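Local coordinates for protein putative aminotransferase (PDB 4ZWV) that probably transfers an amino group to a sugar using pyridoxal 5'-phosphate, on the route to the aminopentose of the indolocarbazole AT2433, at residues A[66-71]-A[157-162]; A[79-84]-A[335-340]; A[117-122]-A[143-148]. One frame throughout, in Å; residues are numbered along the deposited sequence. Where two conformers were deposited one is given.

Contact 1 (A[66-71]-A[157-162]); sequences RLLDAP and AVIEDC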
ATOM      1  N   ARG A  66     -12.956  -5.399  -0.515  0.54  8.92           N
ATOM      2  CA  ARG A  66     -12.896  -6.479   0.471  0.54  8.73           C
ATOM      3  C   ARG A  66     -14.085  -6.431   1.426  0.54 10.72           C
ATOM      4  O   ARG A  66     -14.510  -7.469   1.938  0.54 12.63           O
ATOM      5  CB  ARG A  66     -11.590  -6.432   1.266  0.54 11.17           C
ATOM      6  CG  ARG A  66     -10.347  -6.713   0.442  0.54 11.38           C
ATOM      7  CD  ARG A  66     -10.251  -8.161  -0.034  0.54 18.90           C
ATOM      8  NE  ARG A  66      -9.107  -8.356  -0.930  0.54 19.11           N
ATOM      9  CZ  ARG A  66      -8.700  -9.533  -1.406  0.54 16.29           C
ATOM     10  NH1 ARG A  66      -7.641  -9.589  -2.214  0.54 17.42           N
ATOM     11  NH2 ARG A  66      -9.327 -10.649  -1.063  0.54 21.43           N
ATOM     12  N   LEU A  67     -14.642  -5.240   1.641  1.00 10.07           N
ATOM     13  CA  LEU A  67     -15.766  -5.098   2.572  1.00  9.45           C
ATOM     14  C   LEU A  67     -17.093  -5.637   2.026  1.00 10.67           C
ATOM     15  O   LEU A  67     -18.066  -5.783   2.769  1.00 13.38           O
ATOM     16  CB  LEU A  67     -15.929  -3.624   2.964  1.00 10.62           C
ATOM     17  CG  LEU A  67     -14.793  -3.075   3.846  1.00  9.67           C
ATOM     18  CD1 LEU A  67     -14.878  -1.568   3.939  1.00 13.14           C
ATOM     19  CD2 LEU A  67     -14.857  -3.682   5.240  1.00 14.60           C
ATOM     20  N   LEU A  68     -17.123  -5.956   0.736  1.00 11.56           N
ATOM     21  CA  LEU A  68     -18.364  -6.409   0.114  1.00 14.09           C
ATOM     22  C   LEU A  68     -18.761  -7.779   0.594  1.00 15.74           C
ATOM     23  O   LEU A  68     -17.917  -8.638   0.791  1.00 18.89           O
ATOM     24  CB  LEU A  68     -18.249  -6.411  -1.405  1.00 11.59           C
ATOM     25  CG  LEU A  68     -18.018  -5.026  -1.985  1.00 13.20           C
ATOM     26  CD1 LEU A  68     -18.000  -5.119  -3.495  1.00 15.18           C
ATOM     27  CD2 LEU A  68     -19.088  -4.052  -1.496  1.00 17.37           C
ATOM     28  N   ASP A  69     -20.064  -7.948   0.796  1.00 20.89           N
ATOM     29  CA  ASP A  69     -20.650  -9.230   1.154  1.00 24.86           C
ATOM     30  C   ASP A  69     -21.421  -9.776  -0.038  1.00 22.03           C
ATOM     31  O   ASP A  69     -22.550  -9.360  -0.316  1.00 25.86           O
ATOM     32  CB  ASP A  69     -21.567  -9.076   2.372  1.00 24.25           C
ATOM     33  CG  ASP A  69     -22.283 -10.360   2.733  1.00 41.93           C
ATOM     34  OD1 ASP A  69     -21.754 -11.452   2.431  1.00 44.69           O
ATOM     35  OD2 ASP A  69     -23.384 -10.273   3.318  1.00 50.19           O
ATOM     36  N   ALA A  70     -20.796 -10.700  -0.756  1.00 15.28           N
ATOM     37  CA  ALA A  70     -21.441 -11.347  -1.888  1.00 14.02           C
ATOM     38  C   ALA A  70     -20.792 -12.701  -2.133  1.00 15.08           C
ATOM     39  O   ALA A  70     -19.592 -12.863  -1.867  1.00 15.89           O
ATOM     40  CB  ALA A  70     -21.347 -10.462  -3.129  1.00 14.84           C
ATOM     41  N   PRO A  71     -21.574 -13.676  -2.625  1.00 14.33           N
ATOM     42  CA  PRO A  71     -21.045 -15.016  -2.898  1.00 21.90           C
ATOM     43  C   PRO A  71     -19.995 -14.990  -4.004  1.00 17.07           C
ATOM     44  O   PRO A  71     -20.007 -14.091  -4.847  1.00 14.80           O
ATOM     45  CB  PRO A  71     -22.288 -15.804  -3.326  1.00 19.95           C
ATOM     46  CG  PRO A  71     -23.203 -14.773  -3.893  1.00 18.98           C
ATOM     47  CD  PRO A  71     -22.987 -13.553  -3.034  1.00 15.56           C
ATOM     48  N   ALA A 157     -23.486  -3.463  -4.834  1.00 12.02           N
ATOM     49  CA  ALA A 157     -22.905  -2.301  -4.194  1.00 13.58           C
ATOM     50  C   ALA A 157     -22.294  -1.373  -5.215  1.00 12.30           C
ATOM     51  O   ALA A 157     -21.783  -1.821  -6.238  1.00 12.83           O
ATOM     52  CB  ALA A 157     -21.857  -2.722  -3.190  1.00 18.03           C
ATOM     53  N   VAL A 158     -22.346  -0.079  -4.927  1.00 10.09           N
ATOM     54  CA  VAL A 158     -21.631   0.917  -5.714  1.00 10.48           C
ATOM     55  C   VAL A 158     -20.465   1.450  -4.899  1.00 10.08           C
ATOM     56  O   VAL A 158     -20.624   1.792  -3.724  1.00 11.99           O
ATOM     57  CB  VAL A 158     -22.545   2.095  -6.116  1.00 10.53           C
ATOM     58  CG1 VAL A 158     -21.715   3.246  -6.701  1.00 11.53           C
ATOM     59  CG2 VAL A 158     -23.573   1.633  -7.111  1.00 11.86           C
ATOM     60  N   ILE A 159     -19.292   1.504  -5.524  1.00  8.03           N
ATOM     61  CA  ILE A 159     -18.149   2.198  -4.957  1.00  8.58           C
ATOM     62  C   ILE A 159     -17.848   3.379  -5.875  1.00 11.39           C
ATOM     63  O   ILE A 159     -17.687   3.196  -7.081  1.00  9.75           O
ATOM     64  CB  ILE A 159     -16.919   1.296  -4.849  1.00  9.34           C
ATOM     65  CG1 ILE A 159     -17.202   0.124  -3.903  1.00 10.77           C
ATOM     66  CG2 ILE A 159     -15.718   2.117  -4.370  1.00 10.57           C
ATOM     67  CD1 ILE A 159     -16.223  -1.046  -4.099  1.00 11.03           C
ATOM     68  N   GLU A 160     -17.815   4.584  -5.314  1.00  9.03           N
ATOM     69  CA  GLU A 160     -17.517   5.785  -6.085  1.00  8.80           C
ATOM     70  C   GLU A 160     -16.039   6.125  -6.014  1.00 10.74           C
ATOM     71  O   GLU A 160     -15.506   6.364  -4.924  1.00  9.43           O
ATOM     72  CB  GLU A 160     -18.320   6.987  -5.573  1.00  8.47           C
ATOM     73  CG  GLU A 160     -19.835   6.856  -5.709  1.00  9.15           C
ATOM     74  CD  GLU A 160     -20.559   8.043  -5.091  1.00 13.11           C
ATOM     75  OE1 GLU A 160     -20.064   9.188  -5.225  1.00 11.65           O
ATOM     76  OE2 GLU A 160     -21.607   7.836  -4.454  1.00 12.01           O
ATOM     77  N   ASP A 161     -15.388   6.149  -7.173  1.00  8.55           N
ATOM     78  CA  ASP A 161     -13.987   6.562  -7.261  1.00  8.74           C
ATOM     79  C   ASP A 161     -13.985   8.073  -7.425  1.00  9.29           C
ATOM     80  O   ASP A 161     -14.315   8.598  -8.493  1.00  9.93           O
ATOM     81  CB  ASP A 161     -13.278   5.848  -8.421  1.00  8.99           C
ATOM     82  CG  ASP A 161     -11.816   6.236  -8.556  1.00 14.56           C
ATOM     83  OD1 ASP A 161     -11.392   7.253  -7.982  1.00 14.04           O
ATOM     84  OD2 ASP A 161     -11.074   5.511  -9.246  1.00 14.24           O
ATOM     85  N   CYS A 162     -13.612   8.756  -6.345  1.00  9.29           N
ATOM     86  CA  CYS A 162     -13.649  10.210  -6.274  1.00  9.03           C
ATOM     87  C   CYS A 162     -12.260  10.815  -6.350  1.00  7.50           C
ATOM     88  O   CYS A 162     -12.064  11.944  -5.909  1.00  9.71           O
ATOM     89  CB  CYS A 162     -14.312  10.662  -4.969  1.00 10.01           C
ATOM     90  SG  CYS A 162     -15.993  10.037  -4.707  1.00 10.54           S
TER
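L68, in the loop that leaves helix 57-66, stands over the start of strand 157-161, with its CA 7.5 Å from the CA of A157. Contact is made by the leucine's two methyls, which serve different residues. CD2 presses on CB of A157 at 3.5 Å, while CD1 faces CD1 of I159 at a looser 4.5 Å. The torsions account for this reach: CG of L68 lies anti to the carbonyl carbon (chi1 -63°), and the CA-CB bond already aims at the strand. A157 and I159 both face the loop and V158 between them points away, as the alternation of a beta strand requires. V158 O accepts a hydrogen bond from O2 of a glycerol that probably came from the crystallisation liquor. Strand 157-161 is the middle strand of the mixed seven-stranded sheet expected of the large domain in a fold-type I pyridoxal phosphate enzyme, and helix 57-66 packs on this sheet. I159 therefore also touches L61, A64 and L65 of that helix, and L68 extends over A125 and M181 on the two flanking strands. The cofactor-binding T58 lies near the other end of the helix, about 11 Å from I159 between side chains. Small areas meet here, 107 Å² summed over both segments. The loop has polar ties as well: L67 O accepts from R210 NH1, and A70 O from R124 NH1.

Contact 2 (A[79-84]-A[335-340]); sequences STPLTF and TSLPGL
P81 turns its ring toward L337 and L340, and its atoms can be followed in order. CB leads off toward the 335-340 segment but stays 4.6 Å from CD2 of L340. CG makes the main contact, lying 3.5 Å from CD1 of L337 and 3.7 Å from CD2 of L340. CD then closes the ring 4.0 Å from the same L337 CD1. The two leucines arrive differently: L337 reaches straight at the proline, whereas L340 slides past it in the opposite sense. A chi1 of -180° swings the branch of L340 away from its own N, which leaves CD2 for the proline and CD1 for CD2 of L82 at 4.4 Å. L82 is presented by an inverse gamma turn centred on itself, closed by a weak bond from T83 N to P81 O. L337 is the N-cap residue of helix 338-344, whose first turn is held by D102, its carboxylate accepting from the amides of G339 and L340. All four touching residues are buried: W100 of strand 97-100 lies against P81 and L337, and M347 of strand 347-350 against L82 and L340, placing the contact between the seven-stranded sheet and the C-terminal three-stranded one.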
ATOM      1  N   SER A  79     -17.342  -1.785 -14.617  1.00  8.94           N
ATOM      2  CA  SER A  79     -16.462  -0.628 -14.552  1.00  9.33           C
ATOM      3  C   SER A  79     -16.219  -0.141 -15.972  1.00 11.76           C
ATOM      4  O   SER A  79     -16.312  -0.924 -16.917  1.00 12.12           O
ATOM      5  CB  SER A  79     -15.142  -1.011 -13.869  1.00  9.47           C
ATOM      6  OG  SER A  79     -14.315   0.114 -13.655  1.00 10.78           O
ATOM      7  N   THR A  80     -15.917   1.144 -16.131  0.56 10.55           N
ATOM      8  CA  THR A  80     -15.556   1.658 -17.451  0.56 10.45           C
ATOM      9  C   THR A  80     -14.034   1.641 -17.600  0.56 10.59           C
ATOM     10  O   THR A  80     -13.304   1.697 -16.607  0.56 12.48           O
ATOM     11  CB  THR A  80     -16.099   3.090 -17.695  0.56 13.51           C
ATOM     12  OG1 THR A  80     -16.239   3.320 -19.100  0.56 12.30           O
ATOM     13  CG2 THR A  80     -15.166   4.142 -17.131  0.56 10.73           C
ATOM     14  N   PRO A  81     -13.542   1.528 -18.843  1.00  9.17           N
ATOM     15  CA  PRO A  81     -12.092   1.551 -19.038  1.00  9.86           C
ATOM     16  C   PRO A  81     -11.505   2.951 -19.150  1.00 11.65           C
ATOM     17  O   PRO A  81     -10.281   3.071 -19.181  1.00 11.66           O
ATOM     18  CB  PRO A  81     -11.894   0.784 -20.345  1.00 12.77           C
ATOM     19  CG  PRO A  81     -13.171   0.960 -21.089  1.00 13.78           C
ATOM     20  CD  PRO A  81     -14.272   1.155 -20.071  1.00 12.77           C
ATOM     21  N   LEU A  82     -12.347   3.979 -19.191  1.00 11.03           N
ATOM     22  CA  LEU A  82     -11.855   5.349 -19.263  1.00 11.45           C
ATOM     23  C   LEU A  82     -11.634   5.842 -17.838  1.00 10.75           C
ATOM     24  O   LEU A  82     -12.433   6.600 -17.271  1.00 12.19           O
ATOM     25  CB  LEU A  82     -12.824   6.240 -20.034  1.00 11.97           C
ATOM     26  CG  LEU A  82     -12.286   7.652 -20.290  1.00 13.04           C
ATOM     27  CD1 LEU A  82     -11.040   7.591 -21.161  1.00 15.25           C
ATOM     28  CD2 LEU A  82     -13.338   8.529 -20.938  1.00 14.11           C
ATOM     29  N   THR A  83     -10.528   5.400 -17.258  0.62  9.59           N
ATOM     30  CA  THR A  83     -10.150   5.808 -15.919  0.62 12.09           C
ATOM     31  C   THR A  83      -8.678   5.500 -15.724  0.62  9.37           C
ATOM     32  O   THR A  83      -8.028   4.948 -16.622  0.62 10.34           O
ATOM     33  CB  THR A  83     -10.997   5.101 -14.837  0.62 11.26           C
ATOM     34  OG1 THR A  83     -10.628   5.580 -13.534  0.62 10.74           O
ATOM     35  CG2 THR A  83     -10.810   3.600 -14.901  0.62 13.78           C
ATOM     36  N   PHE A  84      -8.149   5.878 -14.566  1.00 10.27           N
ATOM     37  CA  PHE A  84      -6.775   5.538 -14.229  1.00  9.89           C
ATOM     38  C   PHE A  84      -6.750   4.046 -13.906  1.00 10.70           C
ATOM     39  O   PHE A  84      -7.730   3.498 -13.394  1.00 10.36           O
ATOM     40  CB  PHE A  84      -6.261   6.369 -13.052  1.00 10.14           C
ATOM     41  CG  PHE A  84      -4.840   6.064 -12.676  1.00 10.58           C
ATOM     42  CD1 PHE A  84      -3.818   6.251 -13.592  1.00 15.07           C
ATOM     43  CD2 PHE A  84      -4.528   5.596 -11.406  1.00 10.71           C
ATOM     44  CE1 PHE A  84      -2.503   5.975 -13.261  1.00 18.32           C
ATOM     45  CE2 PHE A  84      -3.212   5.319 -11.065  1.00 11.78           C
ATOM     46  CZ  PHE A  84      -2.198   5.507 -11.996  1.00 16.41           C
ATOM     47  N   THR A 335     -14.439  -6.070 -25.125  1.00 15.25           N
ATOM     48  CA  THR A 335     -15.814  -6.023 -25.582  1.00 14.79           C
ATOM     49  C   THR A 335     -15.989  -4.804 -26.478  1.00 14.87           C
ATOM     50  O   THR A 335     -15.123  -3.930 -26.524  1.00 19.18           O
ATOM     51  CB  THR A 335     -16.794  -5.966 -24.398  1.00 17.20           C
ATOM     52  OG1 THR A 335     -18.126  -6.217 -24.849  1.00 26.40           O
ATOM     53  CG2 THR A 335     -16.743  -4.619 -23.739  1.00 17.79           C
ATOM     54  N   SER A 336     -17.099  -4.746 -27.198  1.00 15.25           N
ATOM     55  CA  SER A 336     -17.331  -3.617 -28.092  1.00 18.86           C
ATOM     56  C   SER A 336     -17.886  -2.427 -27.320  1.00 14.62           C
ATOM     57  O   SER A 336     -18.929  -2.530 -26.692  1.00 17.28           O
ATOM     58  CB  SER A 336     -18.280  -4.006 -29.215  1.00 18.89           C
ATOM     59  OG  SER A 336     -18.588  -2.873 -30.014  1.00 24.11           O
ATOM     60  N   LEU A 337     -17.181  -1.303 -27.378  1.00 14.21           N
ATOM     61  CA  LEU A 337     -17.604  -0.092 -26.686  1.00 13.19           C
ATOM     62  C   LEU A 337     -17.675   1.057 -27.686  1.00 12.96           C
ATOM     63  O   LEU A 337     -16.778   1.892 -27.744  1.00 14.35           O
ATOM     64  CB  LEU A 337     -16.639   0.248 -25.545  1.00 12.59           C
ATOM     65  CG  LEU A 337     -16.441  -0.846 -24.497  1.00 11.45           C
ATOM     66  CD1 LEU A 337     -15.329  -0.465 -23.520  1.00 13.33           C
ATOM     67  CD2 LEU A 337     -17.734  -1.112 -23.745  1.00 12.28           C
ATOM     68  N   PRO A 338     -18.747   1.096 -28.484  1.00 14.61           N
ATOM     69  CA  PRO A 338     -18.840   2.053 -29.589  1.00 14.37           C
ATOM     70  C   PRO A 338     -18.905   3.507 -29.109  1.00 14.79           C
ATOM     71  O   PRO A 338     -18.437   4.393 -29.828  1.00 16.69           O
ATOM     72  CB  PRO A 338     -20.133   1.647 -30.302  1.00 18.44           C
ATOM     73  CG  PRO A 338     -20.926   0.923 -29.279  1.00 17.14           C
ATOM     74  CD  PRO A 338     -19.922   0.214 -28.406  1.00 14.05           C
ATOM     75  N   GLY A 339     -19.463   3.746 -27.925  1.00 13.25           N
ATOM     76  CA  GLY A 339     -19.504   5.097 -27.380  1.00 13.47           C
ATOM     77  C   GLY A 339     -18.097   5.622 -27.144  1.00 13.13           C
ATOM     78  O   GLY A 339     -17.726   6.698 -27.608  1.00 14.87           O
ATOM     79  N   LEU A 340     -17.300   4.840 -26.428  1.00 12.29           N
ATOM     80  CA  LEU A 340     -15.913   5.216 -26.189  1.00 12.07           C
ATOM     81  C   LEU A 340     -15.136   5.316 -27.503  1.00 14.86           C
ATOM     82  O   LEU A 340     -14.352   6.246 -27.693  1.00 14.69           O
ATOM     83  CB  LEU A 340     -15.247   4.219 -25.239  1.00 11.88           C
ATOM     84  CG  LEU A 340     -13.781   4.477 -24.887  1.00 12.62           C
ATOM     85  CD1 LEU A 340     -13.595   5.929 -24.432  1.00 12.88           C
ATOM     86  CD2 LEU A 340     -13.319   3.503 -23.806  1.00 14.26           C
TER

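Contact 3 (A[117-122]-A[143-148]); sequences RKISPA and GILDRA
I119 overlaps I144 obliquely, its CD1 lying 3.7 Å from CG2 of the other isoleucine. The same CD1 comes within 4.4 Å of CD2 of L145, and the second branch of I119 is used as well: CG2 rests on CB of A148 at 4.0 Å. One side chain thus spans three residues of helix 138-152. Its torsions divide the work, since CG1 stands anti to the carbonyl carbon (chi1 -68°) and carries CD1 toward I144, while CG2 stands anti to the backbone N and is left to A148. I144 and A148 are one helical turn apart, joined by the bond from A148 N to I144 O at 2.9 Å, which is why both CB atoms face I119. L145 instead comes in with the end of its side chain.

I119 is the first residue to leave helical geometry after helix 112-118. Immediately beyond, S120 OG accepts from A122 N at 3.1 Å (N-H...O 148°), an ST turn that leads into strand 123-129, and E76 also bonds this hydroxyl. Helix 138-152 is the connection of the beta-alpha-beta crossover between the parallel strands 123-129 and 157-161, so the contact packs the chain entering the first strand against the helix leaving it. I119 also reaches L78 on strand 76-79. A salt bridge from R147 NE to E116 OE2 ties the two helices nearby. Across the contact itself only methyl carbons meet, so shape and burial, rather than directional bonding, set how the I119 side chain sits against the helix.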
ATOM      1  N   ARG A 117     -28.059  -2.376 -18.869  1.00 14.13           N
ATOM      2  CA  ARG A 117     -28.124  -3.560 -19.725  1.00 15.56           C
ATOM      3  C   ARG A 117     -27.157  -4.662 -19.284  1.00 15.26           C
ATOM      4  O   ARG A 117     -27.376  -5.841 -19.580  1.00 19.02           O
ATOM      5  CB  ARG A 117     -27.828  -3.191 -21.180  1.00 17.33           C
ATOM      6  CG  ARG A 117     -28.919  -2.373 -21.851  1.00 23.25           C
ATOM      7  CD  ARG A 117     -28.669  -2.262 -23.350  1.00 26.71           C
ATOM      8  NE  ARG A 117     -27.378  -1.662 -23.660  1.00 24.68           N
ATOM      9  CZ  ARG A 117     -27.201  -0.385 -23.992  1.00 25.59           C
ATOM     10  NH1 ARG A 117     -28.239   0.447 -24.070  1.00 25.51           N
ATOM     11  NH2 ARG A 117     -25.983   0.055 -24.261  1.00 22.40           N
ATOM     12  N   LYS A 118     -26.090  -4.290 -18.581  1.00 13.38           N
ATOM     13  CA  LYS A 118     -25.041  -5.263 -18.276  1.00 12.10           C
ATOM     14  C   LYS A 118     -25.088  -5.830 -16.860  1.00 13.57           C
ATOM     15  O   LYS A 118     -24.351  -6.757 -16.537  1.00 16.18           O
ATOM     16  CB  LYS A 118     -23.677  -4.640 -18.557  1.00 13.19           C
ATOM     17  CG  LYS A 118     -23.403  -4.567 -20.057  1.00 15.34           C
ATOM     18  CD  LYS A 118     -22.149  -3.784 -20.373  1.00 12.54           C
ATOM     19  CE  LYS A 118     -21.783  -3.962 -21.841  1.00 15.11           C
ATOM     20  NZ  LYS A 118     -20.715  -3.013 -22.265  1.00 13.43           N
ATOM     21  N   ILE A 119     -25.946  -5.281 -16.011  1.00 15.09           N
ATOM     22  CA  ILE A 119     -26.153  -5.892 -14.698  1.00 12.31           C
ATOM     23  C   ILE A 119     -26.745  -7.286 -14.912  1.00 12.69           C
ATOM     24  O   ILE A 119     -27.664  -7.471 -15.717  1.00 15.77           O
ATOM     25  CB  ILE A 119     -27.067  -5.032 -13.819  1.00 13.51           C
ATOM     26  CG1 ILE A 119     -26.357  -3.735 -13.459  1.00 13.91           C
ATOM     27  CG2 ILE A 119     -27.488  -5.786 -12.555  1.00 16.89           C
ATOM     28  CD1 ILE A 119     -27.245  -2.728 -12.755  1.00 17.45           C
ATOM     29  N   SER A 120     -26.182  -8.272 -14.225  1.00 15.48           N
ATOM     30  CA  SER A 120     -26.534  -9.666 -14.464  1.00 19.11           C
ATOM     31  C   SER A 120     -26.558 -10.420 -13.138  1.00 14.80           C
ATOM     32  O   SER A 120     -26.169  -9.858 -12.107  1.00 14.36           O
ATOM     33  CB  SER A 120     -25.530 -10.313 -15.430  1.00 19.78           C
ATOM     34  OG  SER A 120     -24.323 -10.621 -14.769  1.00 19.01           O
ATOM     35  N   PRO A 121     -27.001 -11.693 -13.157  1.00 16.90           N
ATOM     36  CA  PRO A 121     -26.924 -12.480 -11.922  1.00 15.44           C
ATOM     37  C   PRO A 121     -25.506 -12.615 -11.369  1.00 17.73           C
ATOM     38  O   PRO A 121     -25.362 -12.942 -10.196  1.00 17.11           O
ATOM     39  CB  PRO A 121     -27.478 -13.842 -12.352  1.00 14.65           C
ATOM     40  CG  PRO A 121     -28.430 -13.520 -13.456  1.00 17.53           C
ATOM     41  CD  PRO A 121     -27.785 -12.387 -14.198  1.00 18.05           C
ATOM     42  N   ALA A 122     -24.482 -12.337 -12.177  1.00 15.58           N
ATOM     43  CA  ALA A 122     -23.102 -12.413 -11.701  1.00 14.87           C
ATOM     44  C   ALA A 122     -22.558 -11.106 -11.130  1.00 14.27           C
ATOM     45  O   ALA A 122     -21.437 -11.072 -10.628  1.00 14.34           O
ATOM     46  CB  ALA A 122     -22.183 -12.886 -12.833  1.00 16.29           C
ATOM     47  N   GLY A 143     -31.691   4.514  -8.964  1.00 12.92           N
ATOM     48  CA  GLY A 143     -32.895   3.955  -9.563  1.00 13.20           C
ATOM     49  C   GLY A 143     -32.629   2.666 -10.333  1.00 15.08           C
ATOM     50  O   GLY A 143     -33.420   1.716 -10.292  1.00 13.90           O
ATOM     51  N   ILE A 144     -31.509   2.638 -11.043  1.00 14.85           N
ATOM     52  CA  ILE A 144     -31.084   1.442 -11.754  1.00 13.32           C
ATOM     53  C   ILE A 144     -30.913   0.281 -10.779  1.00 13.55           C
ATOM     54  O   ILE A 144     -31.361  -0.840 -11.052  1.00 15.65           O
ATOM     55  CB  ILE A 144     -29.778   1.702 -12.521  1.00 13.76           C
ATOM     56  CG1 ILE A 144     -30.076   2.613 -13.713  1.00 14.98           C
ATOM     57  CG2 ILE A 144     -29.149   0.384 -12.983  1.00 15.56           C
ATOM     58  CD1 ILE A 144     -28.834   3.218 -14.363  1.00 16.07           C
ATOM     59  N   LEU A 145     -30.301   0.566  -9.639  1.00 13.55           N
ATOM     60  CA  LEU A 145     -30.083  -0.448  -8.613  1.00 13.85           C
ATOM     61  C   LEU A 145     -31.384  -0.863  -7.934  1.00 15.91           C
ATOM     62  O   LEU A 145     -31.529  -2.026  -7.544  1.00 15.87           O
ATOM     63  CB  LEU A 145     -29.080   0.053  -7.591  1.00 13.56           C
ATOM     64  CG  LEU A 145     -27.671   0.059  -8.174  1.00 23.20           C
ATOM     65  CD1 LEU A 145     -26.769   0.631  -7.144  1.00 29.54           C
ATOM     66  CD2 LEU A 145     -27.236  -1.354  -8.560  1.00 28.12           C
ATOM     67  N   ASP A 146     -32.322   0.074  -7.780  1.00 12.95           N
ATOM     68  CA  ASP A 146     -33.645  -0.281  -7.275  1.00 13.37           C
ATOM     69  C   ASP A 146     -34.277  -1.361  -8.151  1.00 15.51           C
ATOM     70  O   ASP A 146     -34.826  -2.349  -7.650  1.00 17.33           O
ATOM     71  CB  ASP A 146     -34.588   0.932  -7.235  1.00 16.09           C
ATOM     72  CG  ASP A 146     -34.196   1.964  -6.189  1.00 19.71           C
ATOM     73  OD1 ASP A 146     -33.417   1.652  -5.267  1.00 17.80           O
ATOM     74  OD2 ASP A 146     -34.713   3.104  -6.278  1.00 21.21           O
ATOM     75  N   ARG A 147     -34.218  -1.155  -9.464  1.00 15.42           N
ATOM     76  CA  ARG A 147     -34.802  -2.102 -10.406  1.00 15.73           C
ATOM     77  C   ARG A 147     -34.028  -3.417 -10.425  1.00 13.21           C
ATOM     78  O   ARG A 147     -34.632  -4.480 -10.567  1.00 18.01           O
ATOM     79  CB  ARG A 147     -34.871  -1.489 -11.810  1.00 19.19           C
ATOM     80  CG  ARG A 147     -35.855  -0.324 -11.904  1.00 20.34           C
ATOM     81  CD  ARG A 147     -36.035   0.203 -13.330  1.00 19.83           C
ATOM     82  NE  ARG A 147     -34.843   0.878 -13.846  1.00 20.18           N
ATOM     83  CZ  ARG A 147     -34.513   2.141 -13.571  1.00 19.94           C
ATOM     84  NH1 ARG A 147     -35.266   2.876 -12.757  1.00 20.38           N
ATOM     85  NH2 ARG A 147     -33.419   2.668 -14.098  1.00 21.45           N
ATOM     86  N   ALA A 148     -32.708  -3.344 -10.288  1.00 13.99           N
ATOM     87  CA  ALA A 148     -31.890  -4.552 -10.263  1.00 14.82           C
ATOM     88  C   ALA A 148     -32.221  -5.390  -9.034  1.00 16.30           C
ATOM     89  O   ALA A 148     -32.300  -6.615  -9.112  1.00 16.61           O
ATOM     90  CB  ALA A 148     -30.400  -4.203 -10.287  1.00 16.16           C
TER

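All three contacts are apolar, yet their settings differ. Contact 1 sets a leucine on A157 and I159 of the sheet, contact 2 a proline ring among leucines, contact 3 isoleucine methyls on a helix. Contact 2 is fully buried, where a loop meets the start of a helix between two sheets. Contact 3 is largely buried, though farther from the chain centre, about 23 Å against 16 Å. Contact 1, with one buried residue of three, is the most open. The second segments of contacts 3 and 1 lie on consecutive elements, helix 138-152 and strand 157-161, and touch through V158 CG2 and L145 CD1, 3.3 Å apart. Contacts 2 and 3 pack where K118 NZ lies 3.8 Å from L337 CD2.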